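TRNA threonylcarbamoyladenosine biosynthesis protein TsaE (Haemophilus influenzae, PDB 1HTW) is required for forming the threonylcarbamoyl group on adenosine 37 of tRNAs that read codons beginning with adenine, and binds ATP and magnesium. Local coordinates at residues L49-G52 with M53-I57; G149-I152 with I153-F156. All coordinates share one frame; numbering follows the deposited sequence.

Interaction 1: L49-G52 with M53-I57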
loop_
_atom_site.group_PDB
_atom_site.type_symbol
_atom_site.label_atom_id
_atom_site.label_comp_id
_atom_site.label_asym_id
_atom_site.label_seq_id
_atom_site.Cartn_x
_atom_site.Cartn_y
_atom_site.Cartn_z
ATOM N N LEU A 49 -8.623 -1.428 -1.591
ATOM C CA LEU A 49 -8.016 -0.118 -1.172
ATOM C C LEU A 49 -6.876 0.250 -2.184
ATOM O O LEU A 49 -6.943 1.426 -2.551
ATOM C CB LEU A 49 -7.326 -0.333 0.199
ATOM C CG LEU A 49 -6.491 0.873 0.672
ATOM C CD1 LEU A 49 -7.277 2.164 0.625
ATOM C CD2 LEU A 49 -5.942 0.625 2.089
ATOM N N THR A 50 -6.123 -0.711 -2.536
ATOM C CA THR A 50 -5.060 -0.454 -3.578
ATOM C C THR A 50 -5.708 0.077 -4.845
ATOM O O THR A 50 -5.208 1.019 -5.478
ATOM C CB THR A 50 -4.375 -1.765 -3.887
ATOM O OG1 THR A 50 -3.643 -2.194 -2.715
ATOM C CG2 THR A 50 -3.296 -1.556 -5.001
ATOM N N ARG A 51 -6.807 -0.524 -5.259
ATOM C CA ARG A 51 -7.527 -0.004 -6.443
ATOM C C ARG A 51 -7.985 1.405 -6.295
ATOM O O ARG A 51 -7.823 2.283 -7.185
ATOM C CB ARG A 51 -8.630 -0.993 -6.844
ATOM C CG ARG A 51 -9.589 -0.514 -7.915
ATOM C CD ARG A 51 -10.648 -1.644 -8.193
ATOM N NE ARG A 51 -11.931 -1.438 -7.595
ATOM C CZ ARG A 51 -12.908 -0.615 -7.749
ATOM N NH1 ARG A 51 -12.897 0.438 -8.583
ATOM N NH2 ARG A 51 -13.997 -0.722 -6.956
ATOM N N GLY A 52 -8.563 1.789 -5.156
ATOM C CA GLY A 52 -9.004 3.160 -4.918
ATOM C C GLY A 52 -7.698 4.098 -4.966
ATOM O O GLY A 52 -7.908 5.212 -5.409
ATOM N N MET A 53 -6.648 3.621 -4.427
ATOM C CA MET A 53 -5.390 4.485 -4.422
ATOM C C MET A 53 -4.947 4.697 -5.878
ATOM O O MET A 53 -4.825 5.865 -6.283
ATOM C CB MET A 53 -4.319 3.838 -3.625
ATOM C CG MET A 53 -4.533 3.652 -2.086
ATOM S SD MET A 53 -3.231 2.788 -1.138
ATOM C CE MET A 53 -1.813 4.168 -1.163
ATOM N N LEU A 54 -4.858 3.618 -6.630
ATOM C CA LEU A 54 -4.262 3.805 -8.025
ATOM C C LEU A 54 -5.221 4.461 -8.958
ATOM O O LEU A 54 -4.880 5.364 -9.768
ATOM C CB LEU A 54 -3.857 2.423 -8.530
ATOM C CG LEU A 54 -2.789 1.641 -7.797
ATOM C CD1 LEU A 54 -2.657 0.212 -8.329
ATOM C CD2 LEU A 54 -1.422 2.319 -8.000
ATOM N N GLN A 55 -6.508 4.033 -9.021
ATOM C CA GLN A 55 -7.488 4.609 -9.867
ATOM C C GLN A 55 -7.845 5.999 -9.413
ATOM O O GLN A 55 -8.212 6.932 -10.165
ATOM C CB GLN A 55 -8.785 3.699 -10.010
ATOM C CG GLN A 55 -8.381 2.390 -10.691
ATOM C CD GLN A 55 -9.623 1.433 -10.771
ATOM O OE1 GLN A 55 -10.539 1.683 -10.015
ATOM N NE2 GLN A 55 -9.610 0.520 -11.731
ATOM N N GLY A 56 -7.715 6.172 -8.057
ATOM C CA GLY A 56 -8.021 7.494 -7.472
ATOM C C GLY A 56 -7.038 8.579 -7.955
ATOM O O GLY A 56 -7.537 9.718 -8.092
ATOM N N ILE A 57 -5.818 8.190 -8.198
ATOM C CA ILE A 57 -4.831 9.232 -8.694
ATOM C C ILE A 57 -4.748 9.140 -10.211
ATOM O O ILE A 57 -3.853 9.785 -10.808
ATOM C CB ILE A 57 -3.484 9.045 -8.034
ATOM C CG1 ILE A 57 -2.880 7.656 -8.080
ATOM C CG2 ILE A 57 -3.575 9.494 -6.547
ATOM C CD1 ILE A 57 -1.427 7.544 -7.634
#
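L49 meets M53 one helical turn further on: its O accepts a hydrogen bond from the amide N of M53 at 2.9 Å, and its branch CD1 lies 4.1 Å from CG of M53, the two side chains crossing at a slant. The first torsion of M53 (chi1 -65°) sets CG beside its own backbone N, which brings CG to 3.3 Å from L49 O; the side chain also packs on F21 of helix 11-28 and L111 of strand 109-113. T50 repeats the pattern with L54, whose N donates to T50 O over 2.9 Å. Here the side chains run alongside each other in the same direction, with CG2 of T50 3.8 Å from CD1 of L54. With CG2 set anti to the backbone N (chi1 of the hydroxyl -67°), OG1 falls beside the backbone N, where it bonds back to the carbonyl of K46. R51 is gripped twice by Q55. Besides the backbone bond from Q55 N to R51 O, NH1 of R51 donates to OE1 of Q55 at 3.0 Å; OE1 sits at the edge of the guanidinium and receives the N-H on a lone pair. The guanidinium and amide planes stand 75° apart. Both groups have further partners, NH2 of R51 in a salt bridge with E11 and NE2 of Q55 on the carbonyl of G61, so each is anchored through two of its polar atoms. G52 closes the series with a weak bond, G56 N to G52 O at 2.8 Å. These i to i+4 bonds belong to the later turns of helix 46-56, the helix that follows the Walker A loop in P-loop NTPases.

Interaction 2: G149-I152 with I153-F156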
loop_
_atom_site.group_PDB
_atom_site.type_symbol
_atom_site.label_atom_id
_atom_site.label_comp_id
_atom_site.label_asym_id
_atom_site.label_seq_id
_atom_site.Cartn_x
_atom_site.Cartn_y
_atom_site.Cartn_z
ATOM N N GLY A 149 6.294 7.983 8.176
ATOM C CA GLY A 149 4.920 7.500 8.550
ATOM C C GLY A 149 4.193 8.500 9.397
ATOM O O GLY A 149 3.011 8.836 9.265
ATOM N N LYS A 150 4.928 9.071 10.402
ATOM C CA LYS A 150 4.321 10.118 11.219
ATOM C C LYS A 150 3.808 11.288 10.449
ATOM O O LYS A 150 2.719 11.830 10.636
ATOM C CB LYS A 150 5.291 10.536 12.338
ATOM C CG LYS A 150 4.924 11.921 12.886
ATOM C CD LYS A 150 5.299 12.039 14.358
ATOM C CE LYS A 150 4.864 13.389 14.917
ATOM N NZ LYS A 150 3.373 13.499 14.963
ATOM N N ASN A 151 4.607 11.748 9.433
ATOM C CA ASN A 151 4.230 12.832 8.559
ATOM C C ASN A 151 3.013 12.499 7.685
ATOM O O ASN A 151 2.159 13.350 7.443
ATOM C CB ASN A 151 5.441 13.217 7.683
ATOM C CG ASN A 151 6.462 14.006 8.542
ATOM O OD1 ASN A 151 6.076 14.668 9.498
ATOM N ND2 ASN A 151 7.710 13.966 8.140
ATOM N N ILE A 152 2.934 11.235 7.270
ATOM C CA ILE A 152 1.771 10.796 6.497
ATOM C C ILE A 152 0.493 10.875 7.330
ATOM O O ILE A 152 -0.509 11.392 6.873
ATOM C CB ILE A 152 1.945 9.367 5.970
ATOM C CG1 ILE A 152 3.027 9.307 4.880
ATOM C CG2 ILE A 152 0.608 8.878 5.381
ATOM C CD1 ILE A 152 3.596 7.945 4.655
ATOM N N ILE A 153 0.587 10.373 8.573
ATOM C CA ILE A 153 -0.588 10.392 9.433
ATOM C C ILE A 153 -1.006 11.814 9.799
ATOM O O ILE A 153 -2.201 12.130 9.790
ATOM C CB ILE A 153 -0.318 9.526 10.696
ATOM C CG1 ILE A 153 -0.524 8.061 10.259
ATOM C CG2 ILE A 153 -1.328 9.905 11.788
ATOM C CD1 ILE A 153 -0.176 7.027 11.298
ATOM N N SER A 154 -0.038 12.695 9.995
ATOM C CA SER A 154 -0.341 14.078 10.348
ATOM C C SER A 154 -1.052 14.768 9.190
ATOM O O SER A 154 -1.842 15.681 9.407
ATOM C CB SER A 154 0.918 14.857 10.744
ATOM O OG SER A 154 1.741 15.021 9.601
ATOM N N ALA A 155 -0.772 14.293 7.975
ATOM C CA ALA A 155 -1.409 14.918 6.805
ATOM C C ALA A 155 -2.890 14.680 6.738
ATOM O O ALA A 155 -3.638 15.426 6.066
ATOM C CB ALA A 155 -0.689 14.455 5.539
ATOM N N PHE A 156 -3.411 13.666 7.432
ATOM C CA PHE A 156 -4.815 13.348 7.402
ATOM C C PHE A 156 -5.696 14.344 8.136
ATOM O O PHE A 156 -6.919 14.346 7.939
ATOM C CB PHE A 156 -5.055 11.932 7.946
ATOM C CG PHE A 156 -4.855 10.900 6.867
ATOM C CD1 PHE A 156 -5.904 10.577 6.024
ATOM C CD2 PHE A 156 -3.636 10.285 6.690
ATOM C CE1 PHE A 156 -5.761 9.590 5.082
ATOM C CE2 PHE A 156 -3.495 9.251 5.765
ATOM C CZ PHE A 156 -4.544 8.964 4.916
#
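This is a local contact along the final turns of helix 147-155, the C-terminal helix, which lies against helix 11-28 and strands 127-134 and 137-144. Regular helical bonding opens it: I153 N donates to G149 O at 3.0 Å and S154 N to K150 O at the same length. The next turn is less regular, since A155 N makes two weak bonds, to N151 O and to I152 O, both 3.1 Å long. The S154 side chain supplies a further donor to N151 O. Its OG, folded back between the backbone N and the carbonyl carbon (chi1 68°), donates to that oxygen at 2.8 Å, arriving well off the carbonyl plane. On the side facing helix 11-28, I152 and F156 run side by side in the same direction, CG2 of I152 standing 4.1 Å from CE2 of F156. The ring also comes close to the backbone, with its CD2 3.3 Å from I152 O. Beyond the pair, I152 packs on L25 and L28, while the F156 ring meets that of F17 with nearly parallel planes. I152 and F156 thus turn apolar surface to helix 11-28, while N151 O, with the S154 hydroxyl as well as a weak amide donor, remains satisfied where the i to i+4 bonding weakens.

Interactions 1 and 2 sit in two different helices, their centres 18 Å apart and their nearest atoms about 8 Å apart, without touching. Helix 11-28 links them: L15, F21, A22 and L26 receive side chains of 49-57, and F17, I24, L25 and L28 those of 149-156. Only interaction 1 lies close to the nucleotide site. R51, next to the ATP-binding residue E11, has its side chain about 7 Å from the bound ADP, while that of T50 is about 7 Å from a magnesium ion and touches E113, a magnesium ligand. Interaction 2, whose centre is about 15 Å from the centre of the chain, lies away from these sites.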